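Local structure of TRAP dicarboxylate transporter, DctP subunit (Anaerococcus prevoti, 4N91) at residues Gln41-His46 with Leu220-His225; Ser95-Glu100 with Ile108-Tyr113; Glu119-Val124 with Met239-Val244; Gly152-Tyr157 with Arg175-Pro180. The protein binds D-glucuronate in both its alpha and beta forms as the solute-binding subunit of a TRAP transporter, to whose membrane components it probably delivers the sugar acid. All coordinates share one frame; numbering follows the deposited sequence.

Contact 1 is the most peripheral of the four, only partly buried and bridged by water, whereas contacts 2, 3 and 4 lie within the protein. Contacts 2 and 3 are neighbours: strands 91-95 and 242-247 pair in the five-stranded sheet, and each contact uses the chain at the end of one of them. Their chemistry differs, amide and carboxylate hydrogen bonds in contact 2 against an aromatic ring packed on apolar groups in contact 3. Contact 4 lies at the four-stranded sheet, where charged groups converge on the ligand carboxylate. It touches contact 2 through 175-180 and contact 1 through strand 154-158, and contacts 3 and 4, with Ser95 of contact 2, all reach the bound glucuronate.

Contact 1: Gln41-His46 with Leu220-His225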
# COMPACT_ATOMS: atom_id res chain seq x y z
N GLN A 41 -13.67 -1.23 -9.04
CA GLN A 41 -13.47 -2.01 -10.26
C GLN A 41 -12.70 -1.26 -11.36
O GLN A 41 -12.24 -1.88 -12.31
CB GLN A 41 -14.82 -2.47 -10.79
CG GLN A 41 -15.44 -3.54 -9.92
CD GLN A 41 -16.77 -4.00 -10.45
OE1 GLN A 41 -16.84 -4.67 -11.48
NE2 GLN A 41 -17.83 -3.63 -9.76
N ASN A 42 -12.54 0.05 -11.23
CA ASN A 42 -11.77 0.83 -12.19
C ASN A 42 -10.29 0.95 -11.82
O ASN A 42 -9.48 1.42 -12.61
CB ASN A 42 -12.35 2.23 -12.30
CG ASN A 42 -13.73 2.22 -12.93
OD1 ASN A 42 -13.97 1.55 -13.93
ND2 ASN A 42 -14.65 2.95 -12.32
N HIS A 43 -9.95 0.55 -10.61
CA HIS A 43 -8.62 0.80 -10.08
C HIS A 43 -7.61 -0.18 -10.71
O HIS A 43 -7.94 -1.32 -10.98
CB HIS A 43 -8.70 0.61 -8.56
CG HIS A 43 -7.46 1.00 -7.81
ND1 HIS A 43 -6.35 0.19 -7.77
CD2 HIS A 43 -7.17 2.07 -7.05
CE1 HIS A 43 -5.42 0.75 -7.03
NE2 HIS A 43 -5.90 1.90 -6.57
N PRO A 44 -6.35 0.25 -10.93
CA PRO A 44 -5.28 -0.63 -11.44
C PRO A 44 -5.20 -2.01 -10.80
O PRO A 44 -4.90 -3.00 -11.46
CB PRO A 44 -4.02 0.17 -11.13
CG PRO A 44 -4.48 1.58 -11.33
CD PRO A 44 -5.84 1.60 -10.67
N THR A 45 -5.38 -2.09 -9.50
CA THR A 45 -5.37 -3.38 -8.81
C THR A 45 -6.44 -4.32 -9.26
O THR A 45 -6.19 -5.51 -9.43
CB THR A 45 -5.42 -3.12 -7.28
OG1 THR A 45 -4.21 -2.46 -6.92
CG2 THR A 45 -5.59 -4.41 -6.50
N HIS A 46 -7.66 -3.82 -9.49
CA HIS A 46 -8.69 -4.68 -10.03
C HIS A 46 -8.34 -5.13 -11.46
O HIS A 46 -8.48 -6.29 -11.80
CB HIS A 46 -10.06 -4.00 -10.01
CG HIS A 46 -11.18 -4.93 -10.36
ND1 HIS A 46 -11.54 -5.99 -9.57
CD2 HIS A 46 -11.98 -4.98 -11.44
CE1 HIS A 46 -12.53 -6.65 -10.14
NE2 HIS A 46 -12.83 -6.05 -11.27
N LEU A 220 -8.30 10.73 -3.97
CA LEU A 220 -9.08 11.94 -4.15
C LEU A 220 -10.25 11.71 -5.10
O LEU A 220 -11.30 12.30 -4.95
CB LEU A 220 -8.22 13.05 -4.74
CG LEU A 220 -7.05 13.53 -3.89
CD1 LEU A 220 -6.16 14.49 -4.67
CD2 LEU A 220 -7.57 14.19 -2.62
N THR A 221 -10.01 10.87 -6.10
CA THR A 221 -10.93 10.76 -7.24
C THR A 221 -11.69 9.45 -7.15
O THR A 221 -12.92 9.46 -7.00
CB THR A 221 -10.16 10.91 -8.57
OG1 THR A 221 -9.08 9.96 -8.62
CG2 THR A 221 -9.61 12.33 -8.71
N ASP A 222 -10.97 8.33 -7.17
CA ASP A 222 -11.60 7.03 -7.16
C ASP A 222 -12.43 6.81 -5.89
O ASP A 222 -13.49 6.18 -5.91
CB ASP A 222 -10.54 5.93 -7.31
CG ASP A 222 -11.08 4.71 -8.02
OD1 ASP A 222 -11.85 4.88 -8.99
OD2 ASP A 222 -10.74 3.59 -7.59
N ASN A 223 -11.94 7.36 -4.77
CA ASN A 223 -12.60 7.18 -3.48
C ASN A 223 -13.31 8.44 -3.01
O ASN A 223 -13.90 8.45 -1.94
CB ASN A 223 -11.61 6.69 -2.44
CG ASN A 223 -10.82 5.50 -2.95
OD1 ASN A 223 -9.74 5.66 -3.51
ND2 ASN A 223 -11.41 4.32 -2.85
N GLY A 224 -13.26 9.49 -3.83
CA GLY A 224 -14.03 10.69 -3.61
C GLY A 224 -13.52 11.64 -2.53
O GLY A 224 -14.22 12.59 -2.17
N HIS A 225 -12.32 11.43 -2.00
CA HIS A 225 -11.88 12.28 -0.90
C HIS A 225 -11.68 13.73 -1.32
O HIS A 225 -11.70 14.64 -0.48
CB HIS A 225 -10.59 11.76 -0.27
CG HIS A 225 -10.70 10.38 0.28
ND1 HIS A 225 -9.63 9.72 0.83
CD2 HIS A 225 -11.75 9.53 0.35
CE1 HIS A 225 -10.01 8.51 1.21
NE2 HIS A 225 -11.29 8.37 0.93
O HOH W 1 -14.27 4.07 -9.80
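Asp222 contributes the most surface here, and its carboxylate meets His43 and Asn42 without a direct hydrogen bond to either. OD2 of Asp222 lies 3.7 Å from CB of His43 and 3.9 Å from its CD2, close to the imidazole plane, so the carboxylate comes up at the ring edge. The two flat groups are turned 38° against each other. The imidazole turns its ND1 the other way and is held there by a cap: with CG anti to the backbone N (chi1 -172°), His43 folds ND1 back to accept from Thr45 N at 3.0 Å, with an N-H...N angle of 163°. This is an N-cap bond at the start of helix 44-60, and it leaves NE2 as the probable proton carrier of a neutral ring. NE2 of His43 remains 5.2 Å from OD2 of Asp222, and any attraction would be electrostatic at a distance.

Asn42 reaches the acid through water. One molecule accepts from ND2 of Asn42 at 2.8 Å and donates to OD1 of Asp222 at 2.7 Å. The other oxygen, OD2, is hydrogen-bonded to Ser40 OG, which also bonds the backbone N of Asn42. Thus both carboxylate oxygens are tied to the turn before helix 44-60, one directly and one by solvent. The contact joins the chain after strand 31-36 of the five-stranded sheet to the chain after strand 212-215 of the four-stranded sheet, consistent with a ligand-closed two-lobed binding protein. Alongside, Pro44 touches Ala280 and Thr221 touches Ala284, both on helix 256-290, while His43 and Pro44 pack on Met218 of helix 218-221.

Contact 2: Ser95-Glu100 with Ile108-Tyr113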
# COMPACT_ATOMS: atom_id res chain seq x y z
N SER A 95 -2.05 -3.39 2.20
CA SER A 95 -0.97 -2.43 2.26
C SER A 95 0.10 -2.91 3.21
O SER A 95 -0.19 -3.48 4.27
CB SER A 95 -1.48 -1.07 2.73
OG SER A 95 -0.43 -0.13 2.84
N ASN A 96 1.34 -2.68 2.84
CA ASN A 96 2.46 -3.02 3.72
C ASN A 96 2.28 -2.38 5.10
O ASN A 96 2.76 -2.90 6.12
CB ASN A 96 3.74 -2.53 3.08
CG ASN A 96 4.96 -3.13 3.70
OD1 ASN A 96 5.37 -4.23 3.35
ND2 ASN A 96 5.56 -2.42 4.64
N ALA A 97 1.60 -1.23 5.13
CA ALA A 97 1.39 -0.49 6.37
C ALA A 97 0.81 -1.39 7.46
O ALA A 97 1.17 -1.27 8.62
CB ALA A 97 0.49 0.72 6.13
N ILE A 98 -0.14 -2.25 7.11
CA ILE A 98 -0.80 -3.05 8.13
C ILE A 98 -0.12 -4.39 8.40
O ILE A 98 -0.34 -5.00 9.43
CB ILE A 98 -2.31 -3.27 7.86
CG1 ILE A 98 -2.52 -4.19 6.67
CG2 ILE A 98 -3.07 -1.90 7.70
CD1 ILE A 98 -3.94 -4.71 6.55
N LEU A 99 0.75 -4.83 7.50
CA LEU A 99 1.38 -6.13 7.67
C LEU A 99 2.40 -6.12 8.80
O LEU A 99 2.69 -7.16 9.37
CB LEU A 99 2.02 -6.59 6.38
CG LEU A 99 1.00 -6.87 5.26
CD1 LEU A 99 1.73 -7.29 4.01
CD2 LEU A 99 -0.02 -7.92 5.66
N GLU A 100 2.91 -4.94 9.16
CA GLU A 100 3.84 -4.83 10.28
C GLU A 100 3.25 -5.29 11.61
O GLU A 100 4.00 -5.58 12.52
CB GLU A 100 4.38 -3.41 10.39
CG GLU A 100 3.35 -2.37 10.77
CD GLU A 100 3.91 -0.96 10.90
OE1 GLU A 100 5.03 -0.67 10.39
OE2 GLU A 100 3.21 -0.13 11.52
N ILE A 108 10.09 -2.40 7.49
CA ILE A 108 11.12 -1.79 6.65
C ILE A 108 10.55 -0.85 5.58
O ILE A 108 11.04 0.27 5.39
CB ILE A 108 12.05 -2.88 6.02
CG1 ILE A 108 13.18 -2.24 5.20
CG2 ILE A 108 11.29 -3.87 5.15
CD1 ILE A 108 14.13 -1.45 5.99
N PHE A 109 9.52 -1.30 4.88
CA PHE A 109 8.97 -0.49 3.77
C PHE A 109 7.97 0.58 4.24
O PHE A 109 7.43 1.32 3.42
CB PHE A 109 8.31 -1.35 2.70
CG PHE A 109 9.21 -2.41 2.14
CD1 PHE A 109 10.48 -2.11 1.70
CD2 PHE A 109 8.77 -3.72 2.05
CE1 PHE A 109 11.29 -3.11 1.18
CE2 PHE A 109 9.58 -4.71 1.53
CZ PHE A 109 10.84 -4.40 1.12
N ASN A 110 7.73 0.66 5.54
CA ASN A 110 6.88 1.72 6.11
C ASN A 110 7.66 2.92 6.63
O ASN A 110 7.07 3.90 7.09
CB ASN A 110 6.01 1.15 7.24
CG ASN A 110 5.04 0.11 6.73
OD1 ASN A 110 4.63 0.17 5.57
ND2 ASN A 110 4.71 -0.86 7.57
N LEU A 111 8.99 2.87 6.53
CA LEU A 111 9.81 3.98 7.00
C LEU A 111 9.58 5.21 6.13
O LEU A 111 9.59 5.12 4.92
CB LEU A 111 11.30 3.59 6.95
CG LEU A 111 11.72 2.47 7.90
CD1 LEU A 111 13.19 2.11 7.70
CD2 LEU A 111 11.46 2.89 9.34
N PRO A 112 9.39 6.38 6.75
CA PRO A 112 9.26 7.62 5.98
C PRO A 112 10.56 8.03 5.31
O PRO A 112 11.66 7.81 5.86
CB PRO A 112 8.88 8.66 7.05
CG PRO A 112 8.52 7.88 8.26
CD PRO A 112 9.26 6.60 8.20
N TYR A 113 10.42 8.61 4.12
CA TYR A 113 11.54 9.14 3.37
C TYR A 113 12.65 8.12 3.23
O TYR A 113 13.83 8.42 3.41
CB TYR A 113 12.02 10.44 4.02
CG TYR A 113 10.94 11.48 3.99
CD1 TYR A 113 10.53 12.04 2.79
CD2 TYR A 113 10.28 11.87 5.15
CE1 TYR A 113 9.53 12.99 2.75
CE2 TYR A 113 9.28 12.80 5.12
CZ TYR A 113 8.90 13.36 3.92
OH TYR A 113 7.88 14.29 3.88
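ND2 of Asn110 is a doubly used donor: it gives one bond to the backbone O of Asn96 at 3.2 Å and another to OE1 of Glu100 at 2.8 Å. The first acceptor lies in the amide plane of Asn110, whereas the carboxylate oxygen is approached from above its own plane, 62° out of it. The other end of the same amide is used too, since OD1 of Asn110 accepts from ND2 of Asn96 at 2.9 Å in a nearly straight bond of 173°. Asn96 gets there with CG anti to its own backbone N (chi1 -165°), and its ND2 also donates to Trp106 O. Its OD1 lies at the rim of the Phe109 ring, 3.7 Å from CD2, and is buried with no polar partner.

These bonds tie the loop 108-113 to the short helix 96-99, whose first turn is capped by OG of Ser95, a pocket residue, accepting from Ala97 N. A leucine in place of Asn110 would probably leave Asn96 O and Glu100 OE1 without this donor and Asn96 ND2 without one of its two acceptors. Glu100 has further support from Thr181, in the first turn of helix 180-188, at OE1 and from Ser179, at the N-cap position of that helix, at OE2. A buried carboxylate bonded at both oxygens is likely to stay ionised, its charge met by neutral amide and hydroxyl groups.

Contact 3: Glu119-Val124 with Met239-Val244. With BDP (beta-D-glucopyranuronic acid), chain C.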
# COMPACT_ATOMS: atom_id res chain seq x y z
N GLU A 119 12.20 5.29 -8.99
CA GLU A 119 13.01 4.26 -9.62
C GLU A 119 13.74 3.42 -8.57
O GLU A 119 13.82 2.19 -8.70
CB GLU A 119 14.03 4.86 -10.61
CG GLU A 119 13.46 5.89 -11.55
CD GLU A 119 13.49 7.29 -10.95
OE1 GLU A 119 14.62 7.81 -10.73
OE2 GLU A 119 12.42 7.86 -10.68
N ALA A 120 14.30 4.06 -7.55
CA ALA A 120 14.95 3.31 -6.47
C ALA A 120 13.95 2.34 -5.83
O ALA A 120 14.24 1.16 -5.65
CB ALA A 120 15.51 4.26 -5.40
N TYR A 121 12.77 2.85 -5.53
CA TYR A 121 11.69 2.08 -4.95
C TYR A 121 11.33 0.85 -5.79
O TYR A 121 11.28 -0.27 -5.29
CB TYR A 121 10.50 3.04 -4.80
CG TYR A 121 9.18 2.42 -4.42
CD1 TYR A 121 9.09 1.45 -3.43
CD2 TYR A 121 8.00 2.85 -5.01
CE1 TYR A 121 7.87 0.90 -3.05
CE2 TYR A 121 6.76 2.32 -4.65
CZ TYR A 121 6.70 1.34 -3.68
OH TYR A 121 5.50 0.82 -3.32
N HIS A 122 11.08 1.04 -7.08
CA HIS A 122 10.67 -0.06 -7.93
C HIS A 122 11.76 -1.12 -8.02
O HIS A 122 11.48 -2.32 -8.03
CB HIS A 122 10.34 0.44 -9.33
CG HIS A 122 9.17 1.36 -9.35
ND1 HIS A 122 8.82 2.09 -10.47
CD2 HIS A 122 8.26 1.68 -8.39
CE1 HIS A 122 7.75 2.82 -10.20
NE2 HIS A 122 7.40 2.60 -8.94
N HIS A 123 13.01 -0.68 -8.08
CA HIS A 123 14.10 -1.63 -8.19
C HIS A 123 14.26 -2.43 -6.90
O HIS A 123 14.57 -3.61 -6.95
CB HIS A 123 15.41 -0.93 -8.55
CG HIS A 123 15.54 -0.65 -10.01
ND1 HIS A 123 15.10 0.52 -10.59
CD2 HIS A 123 16.01 -1.42 -11.02
CE1 HIS A 123 15.33 0.47 -11.89
NE2 HIS A 123 15.88 -0.70 -12.18
N VAL A 124 14.05 -1.77 -5.77
CA VAL A 124 14.05 -2.46 -4.48
C VAL A 124 12.98 -3.55 -4.43
O VAL A 124 13.29 -4.69 -4.07
CB VAL A 124 13.90 -1.47 -3.30
CG1 VAL A 124 13.54 -2.20 -2.00
CG2 VAL A 124 15.20 -0.69 -3.12
N MSE A 239 6.47 5.80 0.44
CA MSE A 239 6.11 5.02 -0.73
C MSE A 239 5.84 3.62 -0.22
O MSE A 239 6.76 2.85 0.04
CB MSE A 239 7.21 5.02 -1.79
CG MSE A 239 7.58 6.39 -2.20
SE MSE A 239 8.88 6.35 -3.64
CE MSE A 239 7.59 6.42 -5.15
N VAL A 240 4.56 3.32 -0.05
CA VAL A 240 4.17 2.11 0.68
C VAL A 240 3.62 1.09 -0.30
O VAL A 240 2.57 1.31 -0.92
CB VAL A 240 3.10 2.39 1.77
CG1 VAL A 240 2.79 1.12 2.55
CG2 VAL A 240 3.58 3.51 2.72
N PRO A 241 4.34 -0.02 -0.48
CA PRO A 241 3.81 -0.97 -1.46
C PRO A 241 2.54 -1.64 -0.99
O PRO A 241 2.39 -1.90 0.21
CB PRO A 241 4.94 -2.00 -1.61
CG PRO A 241 5.68 -1.95 -0.28
CD PRO A 241 5.58 -0.49 0.15
N ASP A 242 1.65 -1.94 -1.92
CA ASP A 242 0.60 -2.91 -1.67
C ASP A 242 1.19 -4.30 -1.90
O ASP A 242 2.01 -4.51 -2.82
CB ASP A 242 -0.60 -2.67 -2.60
CG ASP A 242 -1.44 -1.48 -2.19
OD1 ASP A 242 -1.48 -1.13 -0.97
OD2 ASP A 242 -2.10 -0.90 -3.08
N ILE A 243 0.83 -5.24 -1.05
CA ILE A 243 1.38 -6.59 -1.11
C ILE A 243 0.27 -7.58 -1.42
O ILE A 243 -0.80 -7.54 -0.82
CB ILE A 243 2.01 -6.98 0.24
CG1 ILE A 243 3.00 -5.91 0.70
CG2 ILE A 243 2.68 -8.35 0.13
CD1 ILE A 243 4.23 -5.73 -0.18
N VAL A 244 0.52 -8.46 -2.39
CA VAL A 244 -0.39 -9.55 -2.65
C VAL A 244 0.03 -10.71 -1.78
O VAL A 244 1.17 -11.19 -1.89
CB VAL A 244 -0.34 -9.96 -4.13
CG1 VAL A 244 -1.36 -11.01 -4.43
CG2 VAL A 244 -0.53 -8.72 -5.02
C1 BDP C . -4.09 2.91 -0.85
C2 BDP C . -3.59 1.54 -0.86
C3 BDP C . -4.55 0.62 -0.17
C4 BDP C . -4.77 1.02 1.19
C5 BDP C . -5.22 2.43 1.21
C6 BDP C . -5.33 2.98 2.66
O2 BDP C . -3.71 1.18 -2.29
O3 BDP C . -4.05 -0.76 -0.22
O4 BDP C . -5.61 0.24 1.87
O5 BDP C . -4.27 3.30 0.52
O6A BDP C . -6.07 2.32 3.42
O1 BDP C . -3.00 3.76 -1.27
O6B BDP C . -4.89 4.12 2.90
O HOH W 2 3.43 2.55 -3.36
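Tyr121 and Met239 form a Met-aromatic contact between helix 118-125 and the chain that leads into strand 242-247. Residue 239 is modelled as selenomethionine, so SE stands where sulfur would be. The tyrosine side chain leaves the helix with CG anti to the backbone N (chi1 171°), which sends it across to the other segment. At its root, CB of Tyr121 lies 3.9 Å from SE of Met239. CG stays near the selenium, and the next atom, CD2 of Tyr121, meets the terminal CE of Met239 at 3.6 Å. The bend of the methionine chain brings this methyl back to the rim of the ring.

The ring itself is covered on one face by the CB of Met239, 3.9 Å from the centroid and 10° off the normal, a CH-pi contact over the centre. The selenium sits obliquely, 43° off the normal, so the CB carries the contact with the face. Farther out, CE1 of Tyr121 comes near CD of Pro241, which lies obliquely to the ring.

The hydroxyl runs in against the proline, with OH of Tyr121 3.1 Å from CA of Pro241. The proline nitrogen has no hydrogen to offer it, and the polar partner is instead a water 2.7 Å from OH of Tyr121, which gives a weak bond to Val240 O. The Tyr121 ring also meets that of Phe115. The segment held in this way continues directly into the binding site, where Asp242 places OD1 2.7 Å from O3 and OD2 2.7 Å from O2 of the beta-glucuronate.

Contact 4: Gly152-Tyr157 with Arg175-Pro180; sequences GSRSFY and RVQQSP. With BDP (beta-D-glucopyranuronic acid), chain C.
Arg154 and Arg175 converge on the carboxylate of the bound beta-glucuronate. Oxygen O6B takes a nearly straight bond from NH1 of Arg175 (2.7 Å, 172°) and a second from NH2 of Arg154 at 3.0 Å. Arg175 is two-pronged, because its NH2 also reaches the ligand's O6A at 2.9 Å, while NH1 of Arg154 donates to the ring oxygen O5 at 3.2 Å. Gln177 also lines the pocket, its CG and amide against the ligand carboxylate. NE2 of Gln177 lies over one face of the Arg154 guanidinium, toward its rim, the two planes 20° apart and NE2 3.4 Å from CZ of Arg154. Both groups are donors and do not bond.

Behind these, Ser95 OG bonds NE2 of Gln177, Arg154 NE makes a salt bridge to Glu214 and Arg175 NH2 bonds Met196 O. An alanine in place of Gln177 would probably uncover that part of the guanidinium, take away the side chain against the ligand carboxylate and leave the Ser95 hydroxyl without this donor.

The ligand's negative charge lets the two arginines lie so close. Pairing an arginine with the ligand carboxylate is a hallmark of TRAP solute-binding proteins, and the bond to O5 implies that the sugar ring is recognised too.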
# COMPACT_ATOMS: atom_id res chain seq x y z
N GLY A 152 2.04 4.36 -5.55
CA GLY A 152 2.59 5.71 -5.60
C GLY A 152 3.18 6.16 -4.29
O GLY A 152 3.71 5.34 -3.54
N SER A 153 3.10 7.46 -4.00
CA SER A 153 3.59 8.00 -2.75
C SER A 153 2.42 8.61 -1.97
O SER A 153 1.41 8.98 -2.56
CB SER A 153 4.66 9.08 -2.98
OG SER A 153 4.10 10.21 -3.62
N ARG A 154 2.57 8.68 -0.65
CA ARG A 154 1.54 9.20 0.22
C ARG A 154 1.89 10.60 0.67
O ARG A 154 3.01 10.87 1.12
CB ARG A 154 1.35 8.28 1.43
CG ARG A 154 0.95 6.87 1.00
CD ARG A 154 0.80 5.95 2.13
NE ARG A 154 -0.37 6.18 2.97
CZ ARG A 154 -1.53 5.55 2.84
NH1 ARG A 154 -1.73 4.68 1.86
NH2 ARG A 154 -2.51 5.81 3.71
N SER A 155 0.92 11.50 0.54
CA SER A 155 1.05 12.88 0.95
C SER A 155 -0.22 13.32 1.68
O SER A 155 -1.28 12.76 1.44
CB SER A 155 1.18 13.76 -0.29
OG SER A 155 2.45 13.62 -0.89
N PHE A 156 -0.11 14.39 2.47
CA PHE A 156 -1.24 14.91 3.24
C PHE A 156 -2.26 15.65 2.39
O PHE A 156 -1.91 16.44 1.51
CB PHE A 156 -0.73 15.83 4.36
CG PHE A 156 0.03 15.09 5.42
CD1 PHE A 156 -0.61 14.20 6.24
CD2 PHE A 156 1.41 15.26 5.57
CE1 PHE A 156 0.09 13.48 7.19
CE2 PHE A 156 2.10 14.56 6.52
CZ PHE A 156 1.45 13.66 7.32
N TYR A 157 -3.53 15.45 2.70
CA TYR A 157 -4.58 16.31 2.17
C TYR A 157 -5.56 16.63 3.29
O TYR A 157 -5.80 15.83 4.19
CB TYR A 157 -5.30 15.69 0.96
CG TYR A 157 -5.77 14.24 1.09
CD1 TYR A 157 -4.93 13.19 0.77
CD2 TYR A 157 -7.07 13.94 1.51
CE1 TYR A 157 -5.37 11.87 0.84
CE2 TYR A 157 -7.51 12.64 1.60
CZ TYR A 157 -6.66 11.61 1.25
OH TYR A 157 -7.08 10.30 1.31
N ARG A 175 -6.38 10.88 9.43
CA ARG A 175 -6.56 9.44 9.30
C ARG A 175 -5.28 8.80 8.79
O ARG A 175 -4.60 9.34 7.89
CB ARG A 175 -7.72 9.09 8.36
CG ARG A 175 -7.94 7.61 8.18
CD ARG A 175 -7.17 7.03 6.98
NE ARG A 175 -7.33 5.59 6.86
CZ ARG A 175 -6.84 4.89 5.85
NH1 ARG A 175 -6.15 5.51 4.89
NH2 ARG A 175 -7.02 3.58 5.80
N VAL A 176 -4.95 7.65 9.38
CA VAL A 176 -3.89 6.79 8.89
C VAL A 176 -4.43 5.36 8.84
O VAL A 176 -5.53 5.09 9.29
CB VAL A 176 -2.64 6.86 9.77
CG1 VAL A 176 -2.06 8.27 9.72
CG2 VAL A 176 -2.96 6.46 11.19
N GLN A 177 -3.65 4.47 8.24
CA GLN A 177 -3.98 3.06 8.27
C GLN A 177 -3.71 2.50 9.65
O GLN A 177 -3.14 3.19 10.51
CB GLN A 177 -3.16 2.33 7.23
CG GLN A 177 -3.41 2.84 5.81
CD GLN A 177 -2.69 1.99 4.77
OE1 GLN A 177 -3.16 0.91 4.41
NE2 GLN A 177 -1.57 2.46 4.33
N GLN A 178 -4.14 1.26 9.89
CA GLN A 178 -3.92 0.61 11.17
C GLN A 178 -2.47 0.14 11.26
O GLN A 178 -2.15 -1.04 11.05
CB GLN A 178 -4.89 -0.55 11.40
CG GLN A 178 -4.92 -1.00 12.86
CD GLN A 178 -5.83 -2.19 13.13
OE1 GLN A 178 -5.36 -3.28 13.43
NE2 GLN A 178 -7.13 -1.98 13.03
N SER A 179 -1.61 1.09 11.58
CA SER A 179 -0.17 0.96 11.48
C SER A 179 0.52 1.73 12.60
O SER A 179 0.49 2.97 12.61
CB SER A 179 0.26 1.57 10.14
OG SER A 179 1.67 1.74 10.08
N PRO A 180 1.12 1.02 13.56
CA PRO A 180 1.83 1.76 14.62
C PRO A 180 2.92 2.70 14.10
O PRO A 180 3.13 3.76 14.70
CB PRO A 180 2.39 0.66 15.51
CG PRO A 180 1.50 -0.55 15.24
CD PRO A 180 1.08 -0.43 13.80
C1 BDP C . -4.09 2.91 -0.85
C2 BDP C . -3.59 1.54 -0.86
C3 BDP C . -4.55 0.62 -0.17
C4 BDP C . -4.77 1.02 1.19
C5 BDP C . -5.22 2.43 1.21
C6 BDP C . -5.33 2.98 2.66
O2 BDP C . -3.71 1.18 -2.29
O3 BDP C . -4.05 -0.76 -0.22
O4 BDP C . -5.61 0.24 1.87
O5 BDP C . -4.27 3.30 0.52
O6A BDP C . -6.07 2.32 3.42
O1 BDP C . -3.00 3.76 -1.27
O6B BDP C . -4.89 4.12 2.90
O HOH W 3 -6.40 8.01 2.80